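Local structure of putative hemin storage protein (6AU1) at residues E7-V12 against P41-L46; D228-R233 against S259-A264; K292-T297 against L327-Y332. The protein cleaves deacetylated poly-beta-1,6-N-acetylglucosamine through this glycoside hydrolase domain and can disrupt bacterial biofilms. All coordinates share one frame; numbering follows the deposited sequence. Where two conformers were deposited one is given.

Contact 1: residues E7-V12 against P41-L46; sequences ERIVQV and PSAVYL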
# COMPACT_ATOMS: atom_id res chain seq x y z
N GLU A 7 17.23 -1.55 0.81
CA GLU A 7 16.09 -2.10 0.08
C GLU A 7 16.01 -1.47 -1.29
O GLU A 7 16.15 -0.26 -1.44
CB GLU A 7 14.77 -1.88 0.83
CG GLU A 7 14.66 -2.67 2.12
CD GLU A 7 14.69 -4.18 1.91
OE1 GLU A 7 14.01 -4.67 1.00
OE2 GLU A 7 15.43 -4.87 2.66
N ARG A 8 15.81 -2.31 -2.29
CA ARG A 8 15.59 -1.86 -3.65
C ARG A 8 14.42 -2.68 -4.12
O ARG A 8 14.54 -3.89 -4.28
CB ARG A 8 16.83 -2.09 -4.52
CG ARG A 8 18.09 -1.37 -4.02
CD ARG A 8 17.97 0.13 -4.25
NE ARG A 8 18.89 0.93 -3.43
CZ ARG A 8 20.18 1.10 -3.70
NH1 ARG A 8 20.70 0.50 -4.76
NH2 ARG A 8 20.94 1.84 -2.92
N ILE A 9 13.26 -2.05 -4.29
CA ILE A 9 12.07 -2.86 -4.49
C ILE A 9 11.37 -2.59 -5.80
O ILE A 9 11.52 -1.54 -6.41
CB ILE A 9 11.08 -2.69 -3.31
CG1 ILE A 9 10.48 -1.28 -3.27
CG2 ILE A 9 11.78 -3.01 -1.97
CD1 ILE A 9 9.17 -1.13 -4.07
N VAL A 10 10.60 -3.59 -6.23
CA VAL A 10 9.78 -3.47 -7.43
C VAL A 10 8.38 -3.88 -7.04
O VAL A 10 8.18 -4.95 -6.48
CB VAL A 10 10.30 -4.38 -8.58
CG1 VAL A 10 9.39 -4.24 -9.81
CG2 VAL A 10 11.75 -4.06 -8.94
N GLN A 11 7.40 -3.02 -7.31
CA GLN A 11 6.01 -3.37 -7.02
C GLN A 11 5.34 -3.84 -8.31
O GLN A 11 5.46 -3.20 -9.36
CB GLN A 11 5.27 -2.18 -6.40
CG GLN A 11 3.85 -2.51 -5.94
CD GLN A 11 3.30 -1.44 -5.01
OE1 GLN A 11 4.00 -0.97 -4.11
NE2 GLN A 11 2.06 -1.05 -5.21
N VAL A 12 4.64 -4.96 -8.23
CA VAL A 12 4.16 -5.67 -9.41
C VAL A 12 2.67 -5.95 -9.36
O VAL A 12 2.16 -6.46 -8.35
CB VAL A 12 4.92 -7.01 -9.57
CG1 VAL A 12 4.30 -7.87 -10.67
CG2 VAL A 12 6.41 -6.74 -9.85
N PRO A 41 16.27 -7.12 -7.47
CA PRO A 41 15.89 -6.26 -6.34
C PRO A 41 15.94 -7.03 -5.02
O PRO A 41 16.03 -8.26 -5.02
CB PRO A 41 14.45 -5.86 -6.68
CG PRO A 41 13.93 -7.05 -7.44
CD PRO A 41 15.10 -7.51 -8.28
N SER A 42 15.89 -6.32 -3.90
CA SER A 42 15.83 -7.00 -2.60
C SER A 42 14.47 -7.68 -2.43
O SER A 42 14.40 -8.79 -1.89
CB SER A 42 16.09 -6.01 -1.45
OG SER A 42 15.16 -4.96 -1.45
N ALA A 43 13.41 -7.05 -2.92
CA ALA A 43 12.06 -7.56 -2.73
C ALA A 43 11.14 -7.15 -3.87
O ALA A 43 11.32 -6.09 -4.47
CB ALA A 43 11.50 -7.06 -1.40
N VAL A 44 10.18 -8.03 -4.17
CA VAL A 44 9.04 -7.66 -5.00
C VAL A 44 7.80 -7.51 -4.12
O VAL A 44 7.49 -8.39 -3.32
CB VAL A 44 8.77 -8.71 -6.11
CG1 VAL A 44 7.41 -8.46 -6.79
CG2 VAL A 44 9.91 -8.67 -7.11
N TYR A 45 7.12 -6.37 -4.26
CA TYR A 45 5.85 -6.16 -3.59
C TYR A 45 4.75 -6.63 -4.52
O TYR A 45 4.48 -5.99 -5.53
CB TYR A 45 5.65 -4.68 -3.25
CG TYR A 45 6.60 -4.12 -2.20
CD1 TYR A 45 7.47 -4.94 -1.49
CD2 TYR A 45 6.59 -2.76 -1.89
CE1 TYR A 45 8.33 -4.41 -0.53
CE2 TYR A 45 7.43 -2.23 -0.93
CZ TYR A 45 8.29 -3.05 -0.25
OH TYR A 45 9.12 -2.50 0.71
N LEU A 46 4.14 -7.77 -4.20
CA LEU A 46 3.32 -8.48 -5.18
C LEU A 46 1.82 -8.36 -4.87
O LEU A 46 1.35 -8.78 -3.82
CB LEU A 46 3.75 -9.96 -5.22
CG LEU A 46 3.09 -10.77 -6.33
CD1 LEU A 46 3.54 -10.25 -7.70
CD2 LEU A 46 3.47 -12.25 -6.17
O HOH W 1 11.19 -4.01 1.64

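Contact 2: residues D228-R233 against S259-A264; sequences DMVVAR and SYDFVA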
# COMPACT_ATOMS: atom_id res chain seq x y z
N ASP A 228 9.45 -13.55 12.07
CA ASP A 228 10.13 -12.59 11.21
C ASP A 228 9.27 -12.19 10.00
O ASP A 228 9.77 -12.11 8.88
CB ASP A 228 11.46 -13.17 10.73
CG ASP A 228 12.38 -13.55 11.88
OD1 ASP A 228 13.20 -12.71 12.30
OD2 ASP A 228 12.27 -14.70 12.37
N MET A 229 7.99 -11.96 10.23
CA MET A 229 7.12 -11.41 9.19
C MET A 229 7.33 -9.90 9.09
O MET A 229 6.89 -9.14 9.95
CB MET A 229 5.65 -11.73 9.49
CG MET A 229 4.64 -11.15 8.49
SD MET A 229 4.84 -11.72 6.79
CE MET A 229 4.94 -13.49 7.01
N VAL A 230 8.03 -9.47 8.04
CA VAL A 230 8.34 -8.07 7.83
C VAL A 230 7.11 -7.33 7.35
O VAL A 230 6.35 -7.87 6.55
CB VAL A 230 9.46 -7.90 6.80
CG1 VAL A 230 9.90 -6.44 6.70
CG2 VAL A 230 10.64 -8.79 7.15
N VAL A 231 6.88 -6.11 7.83
CA VAL A 231 5.75 -5.33 7.33
C VAL A 231 6.14 -3.94 6.84
O VAL A 231 6.99 -3.26 7.42
CB VAL A 231 4.63 -5.18 8.40
CG1 VAL A 231 4.04 -6.55 8.75
CG2 VAL A 231 5.14 -4.46 9.66
N ALA A 232 5.51 -3.54 5.74
CA ALA A 232 5.64 -2.19 5.21
C ALA A 232 4.25 -1.61 5.01
O ALA A 232 3.27 -2.37 4.90
CB ALA A 232 6.41 -2.19 3.89
N ARG A 233 4.14 -0.30 4.95
CA ARG A 233 2.85 0.32 4.62
C ARG A 233 3.07 1.51 3.70
O ARG A 233 4.01 2.27 3.88
CB ARG A 233 2.11 0.75 5.90
CG ARG A 233 0.72 1.39 5.62
CD ARG A 233 -0.11 1.52 6.89
NE ARG A 233 -1.26 2.41 6.70
CZ ARG A 233 -1.93 2.99 7.69
NH1 ARG A 233 -1.60 2.74 8.96
NH2 ARG A 233 -2.92 3.83 7.42
N SER A 259 6.16 1.95 13.88
CA SER A 259 5.36 0.73 13.86
C SER A 259 5.65 -0.24 12.72
O SER A 259 5.38 -1.44 12.85
CB SER A 259 3.88 1.11 13.82
OG SER A 259 3.57 2.04 14.84
N TYR A 260 6.16 0.25 11.60
CA TYR A 260 6.43 -0.64 10.47
C TYR A 260 7.92 -0.84 10.28
O TYR A 260 8.72 0.01 10.66
CB TYR A 260 5.80 -0.09 9.18
CG TYR A 260 4.31 0.07 9.32
CD1 TYR A 260 3.47 -1.03 9.28
CD2 TYR A 260 3.74 1.33 9.54
CE1 TYR A 260 2.10 -0.88 9.44
CE2 TYR A 260 2.39 1.48 9.70
CZ TYR A 260 1.57 0.38 9.65
OH TYR A 260 0.22 0.52 9.83
N ASP A 261 8.30 -1.98 9.71
CA ASP A 261 9.71 -2.21 9.44
C ASP A 261 10.19 -1.26 8.36
O ASP A 261 11.31 -0.73 8.44
CB ASP A 261 9.95 -3.65 9.02
CG ASP A 261 9.59 -4.62 10.11
OD1 ASP A 261 10.33 -4.66 11.11
OD2 ASP A 261 8.58 -5.33 9.97
N PHE A 262 9.34 -1.04 7.37
CA PHE A 262 9.62 -0.10 6.30
C PHE A 262 8.41 0.75 6.00
O PHE A 262 7.27 0.29 6.08
CB PHE A 262 10.05 -0.83 5.03
CG PHE A 262 11.34 -1.58 5.19
CD1 PHE A 262 12.54 -0.89 5.30
CD2 PHE A 262 11.35 -2.96 5.25
CE1 PHE A 262 13.73 -1.58 5.45
CE2 PHE A 262 12.54 -3.64 5.41
CZ PHE A 262 13.72 -2.95 5.52
N VAL A 263 8.68 2.01 5.66
CA VAL A 263 7.64 2.93 5.22
C VAL A 263 7.76 3.07 3.71
O VAL A 263 8.80 3.52 3.22
CB VAL A 263 7.78 4.30 5.89
CG1 VAL A 263 6.76 5.29 5.32
CG2 VAL A 263 7.61 4.18 7.40
N ALA A 264 6.73 2.65 2.99
CA ALA A 264 6.74 2.73 1.52
C ALA A 264 6.17 4.07 1.09
O ALA A 264 4.98 4.20 0.78
CB ALA A 264 5.95 1.58 0.91

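Contact 3: residues K292-T297 against L327-Y332; sequences KGLDRT and LGAINY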
# COMPACT_ATOMS: atom_id res chain seq x y z
N LYS A 292 14.46 11.61 11.03
CA LYS A 292 15.46 10.54 11.13
C LYS A 292 14.93 9.24 10.52
O LYS A 292 15.11 8.16 11.09
CB LYS A 292 15.86 10.31 12.59
CG LYS A 292 16.28 11.57 13.33
CD LYS A 292 17.64 12.09 12.87
CE LYS A 292 18.07 13.31 13.68
NZ LYS A 292 19.42 13.81 13.29
N GLY A 293 14.27 9.34 9.37
CA GLY A 293 13.64 8.18 8.78
C GLY A 293 14.29 7.58 7.55
O GLY A 293 13.72 6.67 6.95
N LEU A 294 15.46 8.05 7.15
CA LEU A 294 16.04 7.58 5.89
C LEU A 294 16.39 6.09 5.93
O LEU A 294 16.34 5.41 4.91
CB LEU A 294 17.27 8.39 5.51
CG LEU A 294 17.05 9.87 5.19
CD1 LEU A 294 18.38 10.53 4.86
CD2 LEU A 294 16.06 10.03 4.04
N ASP A 295 16.71 5.58 7.12
CA ASP A 295 17.13 4.18 7.22
C ASP A 295 15.99 3.20 6.95
O ASP A 295 16.23 2.09 6.47
CB ASP A 295 17.74 3.91 8.60
CG ASP A 295 19.16 4.44 8.71
OD1 ASP A 295 19.80 4.65 7.66
OD2 ASP A 295 19.63 4.64 9.85
N ARG A 296 14.75 3.60 7.22
CA ARG A 296 13.65 2.66 6.99
C ARG A 296 12.55 3.20 6.08
O ARG A 296 11.53 2.56 5.90
CB ARG A 296 13.06 2.22 8.33
CG ARG A 296 14.06 1.41 9.14
CD ARG A 296 13.43 0.69 10.32
NE ARG A 296 13.11 1.60 11.41
CZ ARG A 296 11.89 2.03 11.68
NH1 ARG A 296 10.86 1.63 10.94
NH2 ARG A 296 11.69 2.86 12.70
N THR A 297 12.79 4.36 5.47
CA THR A 297 11.84 4.86 4.47
C THR A 297 12.29 4.45 3.08
O THR A 297 13.42 4.72 2.68
CB THR A 297 11.69 6.39 4.55
OG1 THR A 297 11.24 6.74 5.85
CG2 THR A 297 10.68 6.89 3.51
N LEU A 327 21.43 12.35 -2.04
CA LEU A 327 20.88 12.96 -0.83
C LEU A 327 20.90 12.01 0.36
O LEU A 327 20.41 12.35 1.44
CB LEU A 327 19.45 13.43 -1.08
CG LEU A 327 19.28 14.52 -2.15
CD1 LEU A 327 17.81 14.67 -2.52
CD2 LEU A 327 19.86 15.86 -1.67
N GLY A 328 21.44 10.81 0.17
CA GLY A 328 21.54 9.85 1.25
C GLY A 328 20.29 9.02 1.48
O GLY A 328 20.17 8.35 2.51
N ALA A 329 19.37 9.06 0.53
CA ALA A 329 18.18 8.23 0.58
C ALA A 329 18.44 6.94 -0.19
O ALA A 329 18.17 6.87 -1.39
CB ALA A 329 16.98 8.96 0.01
N ILE A 330 18.97 5.94 0.49
CA ILE A 330 19.48 4.76 -0.21
C ILE A 330 18.46 3.63 -0.39
O ILE A 330 18.76 2.66 -1.09
CB ILE A 330 20.72 4.20 0.51
CG1 ILE A 330 20.40 3.87 1.97
CG2 ILE A 330 21.86 5.21 0.45
CD1 ILE A 330 20.01 2.42 2.22
N ASN A 331 17.28 3.75 0.22
CA ASN A 331 16.23 2.77 -0.00
C ASN A 331 15.18 3.33 -0.95
O ASN A 331 14.64 4.41 -0.69
CB ASN A 331 15.56 2.36 1.31
CG ASN A 331 16.55 1.87 2.34
OD1 ASN A 331 17.05 0.74 2.25
ND2 ASN A 331 16.84 2.70 3.33
N TYR A 332 14.91 2.63 -2.04
CA TYR A 332 13.96 3.13 -3.03
C TYR A 332 13.52 2.00 -3.94
O TYR A 332 13.95 0.86 -3.78
CB TYR A 332 14.57 4.29 -3.86
CG TYR A 332 15.94 4.01 -4.44
CD1 TYR A 332 16.09 3.23 -5.58
CD2 TYR A 332 17.08 4.54 -3.85
CE1 TYR A 332 17.35 2.97 -6.11
CE2 TYR A 332 18.35 4.29 -4.38
CZ TYR A 332 18.46 3.50 -5.51
OH TYR A 332 19.70 3.24 -6.03
O HOH W 2 15.98 5.86 2.17
O HOH W 3 19.01 6.21 3.51

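Contact 1: residues E7-V12 against P41-L46
Ser-42 OG sits between two neighbouring residues at the start of the opposite strand. The backbone N of Arg-8 donates to Ser-42 OG at 2.9 Å, and the carboxylate oxygen Glu-7 OE1 lies 2.7 Å from Ser-42 OG. The serine can reach them because its chi1 of 59° sets the hydroxyl between its own N and carbonyl carbon. The Glu-7 chain bends at chi2 and folds back, and OE1 accepts from a water 2.7 Å from Tyr-45 OH, so the tyrosine hydroxyl is tied in indirectly. Beyond this cluster the strands run side by side in the same direction. Ser-42 N gives to Arg-8 O and Val-10 N to Ala-43 O; then Tyr-45 N gives to Val-10 O at 2.8 Å, and Val-12 N to Tyr-45 O.

On one face of the sheet Ile-9 lies over the Tyr-45 ring: Ile-9 CB sits 4.3 Å from the ring centroid and only 15° off its normal, a CH-pi contact. Ile-9 CD1 reaches the ring carbon Tyr-45 CE2 at 3.8 Å. This face looks inward, since Ile-9 and Tyr-45 also touch Ile-298 on strand 297-305, and Tyr-91 meets the Tyr-45 ring from strand 89-94. The other face is aliphatic. Val-12 splits its two methyls between partners, CG2 against Val-44 CG1 at 3.6 Å and CG1 against Leu-46 CD1, while Val-10 CG2 rests on the Pro-41 ring. Met-36, Leu-39 and Leu-32 of helix 22-39 cover the valines. A strand, the helix packed on its outer face and the next strand alongside in parallel make a beta-alpha-beta crossover, here the first of a (beta/alpha)8 TIM barrel.

Contact 2: residues D228-R233 against S259-A264
Arg-233 lies across the Tyr-260 ring, where strands 230-235 and 262-266 run parallel as neighbours in the TIM barrel, joined by a beta-alpha-beta crossover that includes helix 253-259. Arg-233 CB sits over the middle of the ring, 3.7 Å from the Tyr-260 centroid. With CG anti to the backbone N (chi1 -179°) and the chain extended beyond it, CD passes Tyr-260 CZ and the guanidinium arrives at the hydroxyl. There it stands almost perpendicular to the ring, its plane 88° from it, and NH1 donates within its own plane to Tyr-260 OH at 3.0 Å. Both polar ends are held a second time: Tyr-260 OH bonds Thr-213 and Arg-233 NH2 bonds the carbonyl of Ala-163. Val-231 CG2 comes at the ring edge, 3.8 Å from Tyr-260 CD1. On the inner side Ala-232 CB meets Phe-262 CB, and Val-230 CG1 touches Phe-262 CD2. The backbone ladder is uneven: Phe-262 N bonds Val-231 O and Ala-264 N bonds Arg-233 O, the latter from above the carbonyl plane, whereas Arg-233 N reaches Phe-262 O only weakly. Just ahead of strand 262-266, the Asp-261 side chain takes over: OD2 accepts from Val-231 N at 2.8 Å, nearly straight at 170°, on the lone pair facing away from its other oxygen.

Contact 3: residues K292-T297 against L327-Y332
Asn-331 makes the direct polar link between these loops, its ND2 giving a hydrogen bond to Leu-294 O at 3.2 Å. The carbonyl oxygen lies within the plane of the amide, and the amide's other end is fixed too, because Asn-331 OD1 takes the backbone N of Glu-7. Two waters fill in the rest of the polar bridge. One sits 2.8 Å from Leu-294 O, close to Thr-297 O as well, and accepts from Asn-331 N; the other lies 2.6 Å from Gly-328 O, accepts from Ile-330 N and reaches Leu-294 O only weakly. Within 292-297, Gly-293 O takes Arg-296 N and Thr-297 OG1 from opposite faces of its carbonyl plane. Apolar contact falls to Leu-294 CD2, which meets Ala-329 CB at 4.3 Å, while CD1 lies against the carbonyl oxygen Gly-328 O. Both segments have just left helices through Schellman motifs, with Lys-292 and Gly-328 at positive phi (84° for Gly-328). Leu-294 also packs back on Val-288 and Ala-289 of helix 277-290, Ala-329 on Leu-324 of helix 314-326, and both reach Phe-299, so the pair lies in the loops that lead from these two helices into the adjacent parallel strands 297-305 and 332-335.

Overall arrangement
Contacts 1, 2 and 3 follow one another along the chain, each pairing successive elements of one eight-stranded parallel TIM barrel. Their centres lie about 13 Å (1 and 2), about 16 Å (1 and 3) and about 14 Å (2 and 3) apart. Contacts 1 and 2 approach across the interior, where Glu-7 packs on Phe-262. Contact 3 bridges to both: Val-263 pairs with Arg-296, and Asn-331 and Ile-330 hold Glu-7 and Arg-8. Strand 8-12 pairs with strand 332-335, so the first and last strands close the ring. Contact 3 lies where the chain enters strands 297-305 and 332-335; in TIM-barrel enzymes the active site lies at the other, C-terminal end of the strands.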